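Local coordinates for protein staphylococcal enterotoxin-like toxin (Staphylococcus aureus, PDB 4DXF) that probably binds host sugars, as a staphylococcal relative of the superantigens built from an OB-fold domain and a beta-grasp domain, at residues Phe54-Ala59 and Leu89-Val94; Pro26-Lys31 and Val78-Glu83; Ile166-Gly171 and Asp189-Thr194; Lys31-Ile36 and Met47-Asp52. One frame throughout, in Å; residues are numbered along the deposited sequence.

Contact 1 (Phe54-Ala59 and Leu89-Val94); sequences FIYKIA and LEKYSV
Lys57 reaches Lys91 through its backbone, N to O at 2.8 Å, opening a parallel ladder between 56-59 and 92-94. Its second rung is longer, Ser93 N to Lys57 O at 3.3 Å. The third, Ala59 N to Ser93 O at 2.8 Å, is met head-on by the donor, with a C=O...N angle of 171°. Lys91 bends at chi2 (-78°) and runs straight across one face of the Phe54 ring, setting NZ 4.4 Å from the ring centroid and only 8° off the ring normal, a cation-pi contact. The methylene before it adds a CH-pi contact to the same face, while the carboxylate of Glu90 stands at the ring's edge. A water receives a bond from Lys91 NZ (2.9 Å) and donates to Tyr56 OH (2.8 Å), a hydroxyl also bound to Asp52. The 56-59/92-94 ladder is the parallel pairing of the third and fifth strands that closes the OB barrel. Ile58 and Ser93 share the barrel-facing side with Val78 and Val80, where CD1 of Ile58 lies 4.0 Å from CB of Ser93; the small serine lets the branched chain pack close, and its OG bonds Val81 N. On the other face Ala59 offers a methyl slim enough to sit against Tyr92 CE2. Leu89 crosses the Lys57 chain at about a right angle, Leu89 CD1 to Lys57 CB 3.9 Å, and the Lys57 ammonium continues to Asn48.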
loop_
_atom_site.group_PDB
_atom_site.type_symbol
_atom_site.label_atom_id
_atom_site.label_comp_id
_atom_site.label_asym_id
_atom_site.label_seq_id
_atom_site.Cartn_x
_atom_site.Cartn_y
_atom_site.Cartn_z
ATOM N N PHE A 54 -4.218 10.322 -19.346
ATOM C CA PHE A 54 -5.286 10.284 -18.346
ATOM C C PHE A 54 -5.134 11.242 -17.166
ATOM O O PHE A 54 -4.022 11.556 -16.628
ATOM C CB PHE A 54 -5.428 8.842 -17.791
ATOM C CG PHE A 54 -5.760 7.820 -18.855
ATOM C CD1 PHE A 54 -7.093 7.621 -19.265
ATOM C CD2 PHE A 54 -4.749 7.083 -19.470
ATOM C CE1 PHE A 54 -7.413 6.671 -20.281
ATOM C CE2 PHE A 54 -5.035 6.114 -20.455
ATOM C CZ PHE A 54 -6.383 5.902 -20.871
ATOM N N ILE A 55 -6.278 11.672 -16.649
ATOM C CA ILE A 55 -6.221 12.363 -15.400
ATOM C C ILE A 55 -6.551 11.395 -14.254
ATOM O O ILE A 55 -7.717 10.917 -14.167
ATOM C CB ILE A 55 -7.236 13.555 -15.413
ATOM C CG1 ILE A 55 -7.037 14.472 -16.644
ATOM C CG2 ILE A 55 -7.178 14.310 -14.182
ATOM C CD1 ILE A 55 -8.058 15.674 -16.635
ATOM N N TYR A 56 -5.575 11.085 -13.416
ATOM C CA TYR A 56 -5.817 10.206 -12.268
ATOM C C TYR A 56 -6.336 10.940 -11.095
ATOM O O TYR A 56 -5.798 11.946 -10.637
ATOM C CB TYR A 56 -4.627 9.301 -11.879
ATOM C CG TYR A 56 -4.119 8.455 -12.972
ATOM C CD1 TYR A 56 -3.439 9.001 -14.054
ATOM C CD2 TYR A 56 -4.304 7.034 -12.954
ATOM C CE1 TYR A 56 -2.979 8.185 -15.113
ATOM C CE2 TYR A 56 -3.829 6.230 -13.999
ATOM C CZ TYR A 56 -3.151 6.789 -15.039
ATOM O OH TYR A 56 -2.701 6.009 -16.048
ATOM N N LYS A 57 -7.494 10.459 -10.585
ATOM C CA LYS A 57 -8.098 11.108 -9.437
ATOM C C LYS A 57 -7.727 10.370 -8.185
ATOM O O LYS A 57 -8.191 9.219 -7.976
ATOM C CB LYS A 57 -9.633 11.062 -9.563
ATOM C CG LYS A 57 -10.168 11.728 -10.839
ATOM C CD LYS A 57 -10.778 13.042 -10.527
ATOM C CE LYS A 57 -11.214 13.591 -11.876
ATOM N NZ LYS A 57 -10.647 14.916 -11.985
ATOM N N ILE A 58 -6.952 10.986 -7.334
ATOM C CA ILE A 58 -6.448 10.328 -6.134
ATOM C C ILE A 58 -7.223 10.797 -4.899
ATOM O O ILE A 58 -7.071 11.947 -4.383
ATOM C CB ILE A 58 -4.877 10.504 -5.903
ATOM C CG1 ILE A 58 -4.032 10.226 -7.183
ATOM C CG2 ILE A 58 -4.304 9.768 -4.584
ATOM C CD1 ILE A 58 -4.205 8.741 -7.755
ATOM N N ALA A 59 -8.084 9.898 -4.364
ATOM C CA ALA A 59 -8.773 10.285 -3.137
ATOM C C ALA A 59 -7.967 10.738 -1.939
ATOM O O ALA A 59 -7.010 10.081 -1.471
ATOM C CB ALA A 59 -9.825 9.152 -2.722
ATOM N N LEU A 89 -15.856 7.767 -11.520
ATOM C CA LEU A 89 -14.546 8.226 -12.048
ATOM C C LEU A 89 -13.811 7.118 -12.761
ATOM O O LEU A 89 -13.783 5.994 -12.279
ATOM C CB LEU A 89 -13.712 8.746 -10.905
ATOM C CG LEU A 89 -14.256 9.991 -10.236
ATOM C CD1 LEU A 89 -13.387 10.310 -9.034
ATOM C CD2 LEU A 89 -14.324 11.198 -11.259
ATOM N N GLU A 90 -13.239 7.410 -13.924
ATOM C CA GLU A 90 -12.640 6.376 -14.740
ATOM C C GLU A 90 -11.317 5.810 -14.118
ATOM O O GLU A 90 -10.998 4.602 -14.215
ATOM C CB GLU A 90 -12.388 6.978 -16.113
ATOM C CG GLU A 90 -11.836 6.060 -17.196
ATOM C CD GLU A 90 -11.498 6.815 -18.506
ATOM O OE1 GLU A 90 -11.719 8.075 -18.579
ATOM O OE2 GLU A 90 -10.997 6.139 -19.451
ATOM N N LYS A 91 -10.552 6.730 -13.546
ATOM C CA LYS A 91 -9.199 6.468 -12.994
ATOM C C LYS A 91 -9.147 7.020 -11.608
ATOM O O LYS A 91 -9.025 8.221 -11.354
ATOM C CB LYS A 91 -8.124 7.110 -13.895
ATOM C CG LYS A 91 -8.207 6.675 -15.287
ATOM C CD LYS A 91 -7.615 5.268 -15.512
ATOM C CE LYS A 91 -7.566 4.918 -16.967
ATOM N NZ LYS A 91 -7.003 3.561 -17.149
ATOM N N TYR A 92 -9.265 6.107 -10.660
ATOM C CA TYR A 92 -9.455 6.429 -9.324
ATOM C C TYR A 92 -8.614 5.446 -8.533
ATOM O O TYR A 92 -8.579 4.238 -8.873
ATOM C CB TYR A 92 -10.966 6.211 -9.022
ATOM C CG TYR A 92 -11.321 6.177 -7.606
ATOM C CD1 TYR A 92 -11.295 4.954 -6.892
ATOM C CD2 TYR A 92 -11.778 7.312 -6.940
ATOM C CE1 TYR A 92 -11.645 4.884 -5.533
ATOM C CE2 TYR A 92 -12.082 7.252 -5.569
ATOM C CZ TYR A 92 -12.041 6.011 -4.899
ATOM O OH TYR A 92 -12.415 5.959 -3.582
ATOM N N SER A 93 -7.996 5.981 -7.501
ATOM C CA SER A 93 -7.161 5.330 -6.503
ATOM C C SER A 93 -7.190 6.043 -5.147
ATOM O O SER A 93 -7.534 7.257 -5.020
ATOM C CB SER A 93 -5.735 5.101 -7.081
ATOM O OG SER A 93 -4.924 4.447 -6.177
ATOM N N VAL A 94 -6.865 5.330 -4.073
ATOM C CA VAL A 94 -7.038 5.866 -2.747
ATOM C C VAL A 94 -5.746 6.033 -1.973
ATOM O O VAL A 94 -5.047 5.037 -1.762
ATOM C CB VAL A 94 -8.001 4.940 -1.923
ATOM C CG1 VAL A 94 -8.163 5.525 -0.558
ATOM C CG2 VAL A 94 -9.312 4.833 -2.678
HETATM O O HOH W 1 -4.115 3.649 -16.732
#

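Contact 2 (Pro26-Lys31 and Val78-Glu83); sequences PSLEFK and VFVVLE
Leu28 with Val80, and Phe30 with Val78, each exchange two backbone hydrogen bonds, making two hydrogen-bonded antiparallel pairs that flank the non-hydrogen-bonded pair Glu29-Phe79. The tightest is Leu28 N to Val80 O, 2.7 Å, and the straightest is Phe30 N to Val78 O, with 174° at the hydrogen. On the face of Leu28, Phe30, Val78 and Val80, Val80 CG2 lies 3.9 Å from Phe30 CD1, and Leu28 CD1 meets Leu82 CD1 at 4.0 Å. Branched and aromatic groups suit this side because it joins the Tyr56 and Ile58 packing of the OB barrel, in which the first half of the long kinked first strand pairs with the fourth. On the reverse face Phe79, with CG opposite its own backbone N (chi1 177°), swings back along the partner strand until CZ reaches Ser27 CB at 3.4 Å. Glu29 follows the rim of that ring: its CG is 3.8 Å from Phe79 CD1, and OE2 lies in the ring plane at the edge, its carboxylate tied by a salt bridge to Lys144 of helix 138-153. Past the ladder the chains part, and a water spans the gap, donating to Pro26 O (2.8 Å) and accepting from Leu82 N (2.9 Å).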
loop_
_atom_site.group_PDB
_atom_site.type_symbol
_atom_site.label_atom_id
_atom_site.label_comp_id
_atom_site.label_asym_id
_atom_site.label_seq_id
_atom_site.Cartn_x
_atom_site.Cartn_y
_atom_site.Cartn_z
ATOM N N PRO A 26 -3.382 -5.021 -10.545
ATOM C CA PRO A 26 -2.106 -4.390 -10.947
ATOM C C PRO A 26 -1.967 -3.009 -10.267
ATOM O O PRO A 26 -2.984 -2.352 -9.940
ATOM C CB PRO A 26 -2.223 -4.254 -12.488
ATOM C CG PRO A 26 -3.742 -4.190 -12.765
ATOM C CD PRO A 26 -4.436 -4.931 -11.572
ATOM N N SER A 27 -0.718 -2.592 -10.016
ATOM C CA SER A 27 -0.439 -1.243 -9.417
ATOM C C SER A 27 0.350 -0.413 -10.437
ATOM O O SER A 27 0.929 -0.961 -11.397
ATOM C CB SER A 27 0.382 -1.291 -8.145
ATOM O OG SER A 27 1.615 -2.036 -8.352
ATOM N N LEU A 28 0.330 0.909 -10.229
ATOM C CA LEU A 28 1.092 1.822 -11.129
ATOM C C LEU A 28 1.871 2.725 -10.189
ATOM O O LEU A 28 1.512 3.011 -8.992
ATOM C CB LEU A 28 0.137 2.667 -12.000
ATOM C CG LEU A 28 -0.731 1.980 -13.086
ATOM C CD1 LEU A 28 -1.971 2.767 -13.517
ATOM C CD2 LEU A 28 0.128 1.510 -14.263
ATOM N N GLU A 29 2.998 3.255 -10.676
ATOM C CA GLU A 29 3.763 4.083 -9.771
ATOM C C GLU A 29 4.141 5.342 -10.537
ATOM O O GLU A 29 4.730 5.186 -11.597
ATOM C CB GLU A 29 5.041 3.387 -9.357
ATOM C CG GLU A 29 4.788 2.304 -8.304
ATOM C CD GLU A 29 6.009 1.536 -7.881
ATOM O OE1 GLU A 29 7.103 2.142 -7.814
ATOM O OE2 GLU A 29 5.866 0.310 -7.638
ATOM N N PHE A 30 3.771 6.519 -10.036
ATOM C CA PHE A 30 4.079 7.825 -10.708
ATOM C C PHE A 30 4.943 8.636 -9.821
ATOM O O PHE A 30 4.557 8.989 -8.735
ATOM C CB PHE A 30 2.768 8.549 -11.072
ATOM C CG PHE A 30 1.880 7.714 -11.999
ATOM C CD1 PHE A 30 0.576 7.460 -11.670
ATOM C CD2 PHE A 30 2.378 7.242 -13.217
ATOM C CE1 PHE A 30 -0.207 6.736 -12.528
ATOM C CE2 PHE A 30 1.612 6.524 -14.063
ATOM C CZ PHE A 30 0.327 6.240 -13.700
ATOM N N LYS A 31 6.168 8.938 -10.240
ATOM C CA LYS A 31 7.069 9.513 -9.285
ATOM C C LYS A 31 7.552 10.846 -9.918
ATOM O O LYS A 31 7.451 11.002 -11.154
ATOM C CB LYS A 31 8.287 8.619 -8.981
ATOM C CG LYS A 31 7.910 7.314 -8.192
ATOM C CD LYS A 31 9.174 6.633 -7.605
ATOM C CE LYS A 31 8.880 5.148 -7.512
ATOM N NZ LYS A 31 10.058 4.383 -7.012
ATOM N N VAL A 78 3.063 8.988 -6.299
ATOM C CA VAL A 78 1.797 8.258 -5.964
ATOM C C VAL A 78 1.958 6.812 -6.306
ATOM O O VAL A 78 2.437 6.433 -7.413
ATOM C CB VAL A 78 0.613 8.869 -6.716
ATOM C CG1 VAL A 78 -0.725 8.266 -6.165
ATOM C CG2 VAL A 78 0.520 10.400 -6.516
ATOM N N PHE A 79 1.547 5.960 -5.319
ATOM C CA PHE A 79 1.443 4.547 -5.578
ATOM C C PHE A 79 -0.085 4.369 -5.849
ATOM O O PHE A 79 -0.881 4.668 -4.908
ATOM C CB PHE A 79 1.920 3.783 -4.322
ATOM C CG PHE A 79 1.761 2.293 -4.496
ATOM C CD1 PHE A 79 2.634 1.597 -5.312
ATOM C CD2 PHE A 79 0.707 1.631 -3.901
ATOM C CE1 PHE A 79 2.455 0.174 -5.579
ATOM C CE2 PHE A 79 0.479 0.241 -4.153
ATOM C CZ PHE A 79 1.362 -0.507 -4.953
ATOM N N VAL A 80 -0.407 3.853 -7.024
ATOM C CA VAL A 80 -1.767 3.769 -7.588
ATOM C C VAL A 80 -2.182 2.316 -7.704
ATOM O O VAL A 80 -1.507 1.518 -8.321
ATOM C CB VAL A 80 -1.890 4.477 -8.983
ATOM C CG1 VAL A 80 -3.282 4.275 -9.673
ATOM C CG2 VAL A 80 -1.574 5.921 -8.839
ATOM N N VAL A 81 -3.411 2.061 -7.226
ATOM C CA VAL A 81 -4.072 0.793 -7.530
ATOM C C VAL A 81 -5.466 1.227 -8.051
ATOM O O VAL A 81 -6.247 1.756 -7.233
ATOM C CB VAL A 81 -4.236 -0.050 -6.206
ATOM C CG1 VAL A 81 -5.011 -1.388 -6.551
ATOM C CG2 VAL A 81 -2.894 -0.434 -5.623
ATOM N N LEU A 82 -5.723 1.111 -9.356
ATOM C CA LEU A 82 -6.978 1.643 -9.950
ATOM C C LEU A 82 -8.108 0.734 -9.398
ATOM O O LEU A 82 -7.918 -0.481 -9.280
ATOM C CB LEU A 82 -6.997 1.597 -11.429
ATOM C CG LEU A 82 -5.935 2.468 -12.126
ATOM C CD1 LEU A 82 -5.965 2.178 -13.587
ATOM C CD2 LEU A 82 -6.353 3.903 -11.744
ATOM N N GLU A 83 -9.199 1.368 -9.006
ATOM C CA GLU A 83 -10.307 0.623 -8.368
ATOM C C GLU A 83 -11.620 1.125 -8.914
ATOM O O GLU A 83 -11.713 2.265 -9.394
ATOM C CB GLU A 83 -10.326 0.920 -6.882
ATOM C CG GLU A 83 -9.300 0.257 -6.069
ATOM C CD GLU A 83 -9.491 0.489 -4.555
ATOM O OE1 GLU A 83 -10.630 0.388 -4.025
ATOM O OE2 GLU A 83 -8.505 0.678 -3.837
HETATM O O HOH W 2 -3.569 0.167 -11.001
HETATM O O HOH W 3 -6.000 -2.178 -10.383
#

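Contact 3 (Ile166-Gly171 and Asp189-Thr194); sequences IKMKNG and DVIDGT
Met168 meets Asp192 at a flat group of the main chain: the methyl CE stops 3.5 Å from the carbonyl O of Asp192. The carboxylate of Asp192 is turned instead to its own segment. There Thr194 OG1 donates to OD1 at 2.6 Å, coming from the syn side and 24° out of the carboxylate plane, a short polar link across the start of the 3-10 segment 193-194. A threonine hydroxyl and an acid two residues earlier suit this surface turn, since each supplies the other with a partner. Between the two segments the remaining packing is aliphatic. Met168 bends at both chi2 and chi3 (-51° and -76°), curling its thioether back so that CE also lies 4.0 Å from Ile191 CD1, with SD just behind it. Ile191 CD1 further approaches Ile166 CG2 at 4.2 Å; its CG1 sits between its backbone N and carbonyl carbon, and the extended end reaches over to the other segment. Flexible methionine and branched isoleucine can thus fill the space between backbones whose strand axes come no nearer than 9.9 Å. At the outer end Lys169 lays CE 3.8 Å from Thr194 O and carries its ammonium on to a salt bridge with Asp197. Ile196 touches Ile166, Met168 and Ile191 alike, Leu145, Leu138 and Leu141 of helix 138-153 cover the two isoleucines, and from strand 173-177 Tyr174 touches Met168 and Ile191, and Phe176 Ile166. The arrangement belongs to the beta-grasp domain, where a mixed sheet wraps a helix: strand 162-168 lies within that sheet, and 190-192 lies outside it, pairing with 135-137.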
loop_
_atom_site.group_PDB
_atom_site.type_symbol
_atom_site.label_atom_id
_atom_site.label_comp_id
_atom_site.label_asym_id
_atom_site.label_seq_id
_atom_site.Cartn_x
_atom_site.Cartn_y
_atom_site.Cartn_z
ATOM N N ILE A 166 5.595 -4.100 10.366
ATOM C CA ILE A 166 6.757 -3.367 9.849
ATOM C C ILE A 166 7.468 -2.808 11.055
ATOM O O ILE A 166 6.894 -2.008 11.801
ATOM C CB ILE A 166 6.317 -2.186 8.937
ATOM C CG1 ILE A 166 5.293 -2.541 7.852
ATOM C CG2 ILE A 166 7.554 -1.427 8.294
ATOM C CD1 ILE A 166 5.739 -3.594 6.783
ATOM N N LYS A 167 8.702 -3.235 11.283
ATOM C CA LYS A 167 9.412 -2.824 12.485
ATOM C C LYS A 167 10.369 -1.723 12.116
ATOM O O LYS A 167 11.192 -1.922 11.253
ATOM C CB LYS A 167 10.183 -3.991 13.138
ATOM C CG LYS A 167 9.144 -5.049 13.653
ATOM C CD LYS A 167 9.808 -6.273 14.265
ATOM C CE LYS A 167 9.632 -6.302 15.775
ATOM N NZ LYS A 167 10.761 -7.086 16.368
ATOM N N MET A 168 10.240 -0.589 12.801
ATOM C CA MET A 168 11.059 0.596 12.541
ATOM C C MET A 168 12.374 0.618 13.339
ATOM O O MET A 168 12.414 0.166 14.494
ATOM C CB MET A 168 10.196 1.802 12.858
ATOM C CG MET A 168 8.863 1.811 12.040
ATOM S SD MET A 168 9.071 1.592 10.249
ATOM C CE MET A 168 9.681 3.252 9.722
ATOM N N LYS A 169 13.442 1.144 12.729
ATOM C CA LYS A 169 14.781 1.261 13.367
ATOM C C LYS A 169 14.689 2.099 14.639
ATOM O O LYS A 169 15.369 1.823 15.657
ATOM C CB LYS A 169 15.814 1.904 12.422
ATOM C CG LYS A 169 16.521 0.927 11.512
ATOM C CD LYS A 169 17.294 1.680 10.473
ATOM C CE LYS A 169 17.701 0.765 9.375
ATOM N NZ LYS A 169 18.250 -0.497 9.961
ATOM N N ASN A 170 13.822 3.103 14.578
ATOM C CA ASN A 170 13.599 4.012 15.691
ATOM C C ASN A 170 12.875 3.312 16.857
ATOM O O ASN A 170 12.528 3.940 17.851
ATOM C CB ASN A 170 12.941 5.330 15.219
ATOM C CG ASN A 170 11.416 5.239 15.054
ATOM O OD1 ASN A 170 10.798 4.185 15.208
ATOM N ND2 ASN A 170 10.806 6.385 14.761
ATOM N N GLY A 171 12.726 1.989 16.758
ATOM C CA GLY A 171 11.940 1.252 17.760
ATOM C C GLY A 171 10.433 1.105 17.581
ATOM O O GLY A 171 9.832 0.240 18.218
ATOM N N ASP A 189 -1.404 7.090 5.142
ATOM C CA ASP A 189 -0.333 7.244 6.125
ATOM C C ASP A 189 1.026 7.014 5.495
ATOM O O ASP A 189 1.125 6.150 4.596
ATOM C CB ASP A 189 -0.503 6.312 7.329
ATOM C CG ASP A 189 -1.544 6.855 8.370
ATOM O OD1 ASP A 189 -1.587 8.085 8.590
ATOM O OD2 ASP A 189 -2.284 6.046 8.975
ATOM N N VAL A 190 2.015 7.801 5.911
ATOM C CA VAL A 190 3.317 7.695 5.310
ATOM C C VAL A 190 4.364 7.506 6.370
ATOM O O VAL A 190 4.244 8.041 7.509
ATOM C CB VAL A 190 3.659 8.933 4.397
ATOM C CG1 VAL A 190 2.562 9.198 3.348
ATOM C CG2 VAL A 190 3.910 10.133 5.278
ATOM N N ILE A 191 5.438 6.790 6.008
ATOM C CA ILE A 191 6.560 6.539 6.903
ATOM C C ILE A 191 7.892 6.739 6.202
ATOM O O ILE A 191 7.965 6.905 4.977
ATOM C CB ILE A 191 6.558 5.087 7.517
ATOM C CG1 ILE A 191 6.682 4.022 6.425
ATOM C CG2 ILE A 191 5.223 4.874 8.227
ATOM C CD1 ILE A 191 6.835 2.533 7.002
ATOM N N ASP A 192 8.928 6.665 6.993
ATOM C CA ASP A 192 10.288 6.943 6.542
ATOM C C ASP A 192 10.853 5.612 6.075
ATOM O O ASP A 192 11.188 4.752 6.905
ATOM C CB ASP A 192 11.116 7.553 7.707
ATOM C CG ASP A 192 12.574 7.856 7.291
ATOM O OD1 ASP A 192 13.036 7.292 6.269
ATOM O OD2 ASP A 192 13.273 8.612 8.018
ATOM N N GLY A 193 10.912 5.430 4.770
ATOM C CA GLY A 193 11.432 4.171 4.178
ATOM C C GLY A 193 12.799 3.789 4.667
ATOM O O GLY A 193 13.051 2.620 4.947
ATOM N N THR A 194 13.700 4.777 4.798
ATOM C CA THR A 194 15.050 4.533 5.271
ATOM C C THR A 194 15.153 3.957 6.703
ATOM O O THR A 194 16.177 3.383 7.071
ATOM C CB THR A 194 15.928 5.860 5.139
ATOM O OG1 THR A 194 15.621 6.775 6.203
ATOM C CG2 THR A 194 15.603 6.571 3.827
#

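Contact 4 (Lys31-Ile36 and Met47-Asp52); sequences KNEIGI and MNVVPD
A beta hairpin of the OB-fold barrel, made by strands 33-37 and 46-49, brings Ile36 opposite Asn48 as an antiparallel hydrogen-bonded pair. Ile36 N donates a hydrogen bond to Asn48 O at 2.9 Å, and Asn48 N donates one back to Ile36 O at 2.8 Å. That same carbonyl oxygen takes a third bond of the pair from Asn48 ND2, 3.1 Å away, so the backbone and side-chain N-H groups of one residue grip it from opposite faces of its plane. With CG opposite its carbonyl carbon (chi1 -69°), Asn48 folds the amide back across the strand gap, and Ile36 O lies only 12° out of the amide plane. Beside this pair, the lack of a side chain at Gly35 lets Met47 lie directly on the main chain, its CG 3.6 Å from Gly35 CA, and the unbranched methionine has the slimness to use that opening. Farther along, the strands diverge. A water bridges the gap, donating to Ile34 O at 2.8 Å and accepting from Val50 N at 2.7 Å. Glu33 crosses Val49 at about a right angle, CB against CG1, then turns at chi2 (-68°) to set its carboxylate beside Pro51, Glu33 OE2 lying 3.7 Å from Pro51 CB. Its methylenes thus serve as apolar cover in a partly exposed residue. Asn48 faces two ways: its NH2 side donates to the main chain, and its OD1 accepts from the ammonium of Lys57, a charge that would be expected to polarise the amide and strengthen its N-H as a donor to Ile36 O.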
loop_
_atom_site.group_PDB
_atom_site.type_symbol
_atom_site.label_atom_id
_atom_site.label_comp_id
_atom_site.label_asym_id
_atom_site.label_seq_id
_atom_site.Cartn_x
_atom_site.Cartn_y
_atom_site.Cartn_z
ATOM N N LYS A 31 6.168 8.938 -10.240
ATOM C CA LYS A 31 7.069 9.513 -9.285
ATOM C C LYS A 31 7.552 10.846 -9.918
ATOM O O LYS A 31 7.451 11.002 -11.154
ATOM C CB LYS A 31 8.287 8.619 -8.981
ATOM C CG LYS A 31 7.910 7.314 -8.192
ATOM C CD LYS A 31 9.174 6.633 -7.605
ATOM C CE LYS A 31 8.880 5.148 -7.512
ATOM N NZ LYS A 31 10.058 4.383 -7.012
ATOM N N ASN A 32 7.910 11.746 -9.025
ATOM C CA ASN A 32 8.404 13.136 -9.384
ATOM C C ASN A 32 7.348 13.845 -10.264
ATOM O O ASN A 32 7.642 14.463 -11.327
ATOM C CB ASN A 32 9.715 13.001 -10.141
ATOM C CG ASN A 32 10.808 12.371 -9.271
ATOM O OD1 ASN A 32 10.918 12.689 -8.096
ATOM N ND2 ASN A 32 11.620 11.477 -9.850
ATOM N N GLU A 33 6.084 13.807 -9.813
ATOM C CA GLU A 33 4.979 14.368 -10.551
ATOM C C GLU A 33 4.461 15.651 -9.841
ATOM O O GLU A 33 4.983 16.030 -8.813
ATOM C CB GLU A 33 3.822 13.295 -10.653
ATOM C CG GLU A 33 4.159 12.104 -11.560
ATOM C CD GLU A 33 4.263 12.457 -13.087
ATOM O OE1 GLU A 33 3.683 13.471 -13.499
ATOM O OE2 GLU A 33 4.864 11.662 -13.886
ATOM N N ILE A 34 3.484 16.325 -10.422
ATOM C CA ILE A 34 2.766 17.368 -9.662
ATOM C C ILE A 34 1.296 16.909 -9.464
ATOM O O ILE A 34 0.788 16.111 -10.293
ATOM C CB ILE A 34 2.842 18.734 -10.344
ATOM C CG1 ILE A 34 2.108 18.710 -11.646
ATOM C CG2 ILE A 34 4.370 19.117 -10.505
ATOM C CD1 ILE A 34 1.880 20.167 -12.243
ATOM N N GLY A 35 0.691 17.378 -8.385
ATOM C CA GLY A 35 -0.742 17.113 -8.119
ATOM C C GLY A 35 -1.507 18.424 -8.124
ATOM O O GLY A 35 -0.981 19.426 -7.629
ATOM N N ILE A 36 -2.741 18.377 -8.645
ATOM C CA ILE A 36 -3.577 19.572 -8.743
ATOM C C ILE A 36 -4.868 19.288 -7.983
ATOM O O ILE A 36 -5.541 18.336 -8.307
ATOM C CB ILE A 36 -3.865 19.801 -10.227
ATOM C CG1 ILE A 36 -2.563 20.232 -10.979
ATOM C CG2 ILE A 36 -4.940 20.879 -10.471
ATOM C CD1 ILE A 36 -2.703 20.076 -12.521
ATOM N N MET A 47 -6.764 14.630 -5.394
ATOM C CA MET A 47 -5.544 15.178 -6.017
ATOM C C MET A 47 -5.486 14.613 -7.439
ATOM O O MET A 47 -5.464 13.379 -7.646
ATOM C CB MET A 47 -4.282 14.782 -5.186
ATOM C CG MET A 47 -2.972 15.339 -5.921
ATOM S SD MET A 47 -1.501 15.008 -5.068
ATOM C CE MET A 47 -1.543 16.066 -3.689
ATOM N N ASN A 48 -5.435 15.493 -8.444
ATOM C CA ASN A 48 -5.362 15.081 -9.843
ATOM C C ASN A 48 -3.870 14.954 -10.230
ATOM O O ASN A 48 -3.086 15.868 -9.987
ATOM C CB ASN A 48 -6.036 16.127 -10.744
ATOM C CG ASN A 48 -7.546 16.156 -10.549
ATOM O OD1 ASN A 48 -8.264 15.272 -11.050
ATOM N ND2 ASN A 48 -7.992 17.056 -9.708
ATOM N N VAL A 49 -3.505 13.831 -10.801
ATOM C CA VAL A 49 -2.157 13.633 -11.372
ATOM C C VAL A 49 -2.259 13.253 -12.822
ATOM O O VAL A 49 -3.116 12.433 -13.243
ATOM C CB VAL A 49 -1.423 12.534 -10.647
ATOM C CG1 VAL A 49 0.052 12.463 -11.153
ATOM C CG2 VAL A 49 -1.480 12.791 -9.229
ATOM N N VAL A 50 -1.369 13.822 -13.671
ATOM C CA VAL A 50 -1.576 13.632 -15.062
ATOM C C VAL A 50 -0.220 13.181 -15.667
ATOM O O VAL A 50 0.533 13.975 -16.224
ATOM C CB VAL A 50 -2.078 14.967 -15.759
ATOM C CG1 VAL A 50 -2.386 14.699 -17.221
ATOM C CG2 VAL A 50 -3.332 15.541 -15.038
ATOM N N PRO A 51 0.102 11.908 -15.540
ATOM C CA PRO A 51 1.438 11.455 -16.000
ATOM C C PRO A 51 1.446 11.005 -17.460
ATOM O O PRO A 51 2.549 10.855 -18.047
ATOM C CB PRO A 51 1.686 10.268 -15.070
ATOM C CG PRO A 51 0.290 9.611 -15.078
ATOM C CD PRO A 51 -0.682 10.810 -14.937
ATOM N N ASP A 52 0.262 10.813 -18.079
ATOM C CA ASP A 52 0.100 10.293 -19.411
ATOM C C ASP A 52 -1.097 11.005 -20.050
ATOM O O ASP A 52 -1.286 12.216 -19.769
ATOM C CB ASP A 52 -0.075 8.764 -19.383
ATOM C CG ASP A 52 -1.145 8.319 -18.386
ATOM O OD1 ASP A 52 -1.982 9.149 -18.030
ATOM O OD2 ASP A 52 -1.111 7.137 -17.892
HETATM O O HOH W 4 4.928 11.013 -17.198
HETATM O O HOH W 5 0.328 15.842 -13.005
#

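How the contacts relate
Contacts 1, 2 and 4 are three seams of one OB barrel, their centres 10 to 11 Å apart. Contact 1 meets contact 2 where strands 76-80 and 92-99 run side by side, with Ser93 OG 3.0 Å from Val81 N, and meets contact 4 where 46-49 neighbours 56-59, with Tyr56 N 2.8 Å from Val49 O. Contacts 2 and 4 share Lys31, just before the corner at Asn32 that sends the first strand from one seam to the other; Phe30 CE2 also packs 3.5 Å from Pro51 CG. Contact 3 stands apart in the beta-grasp domain, its centre about 21 Å from that of contact 2 and about 27 Å from that of contact 1.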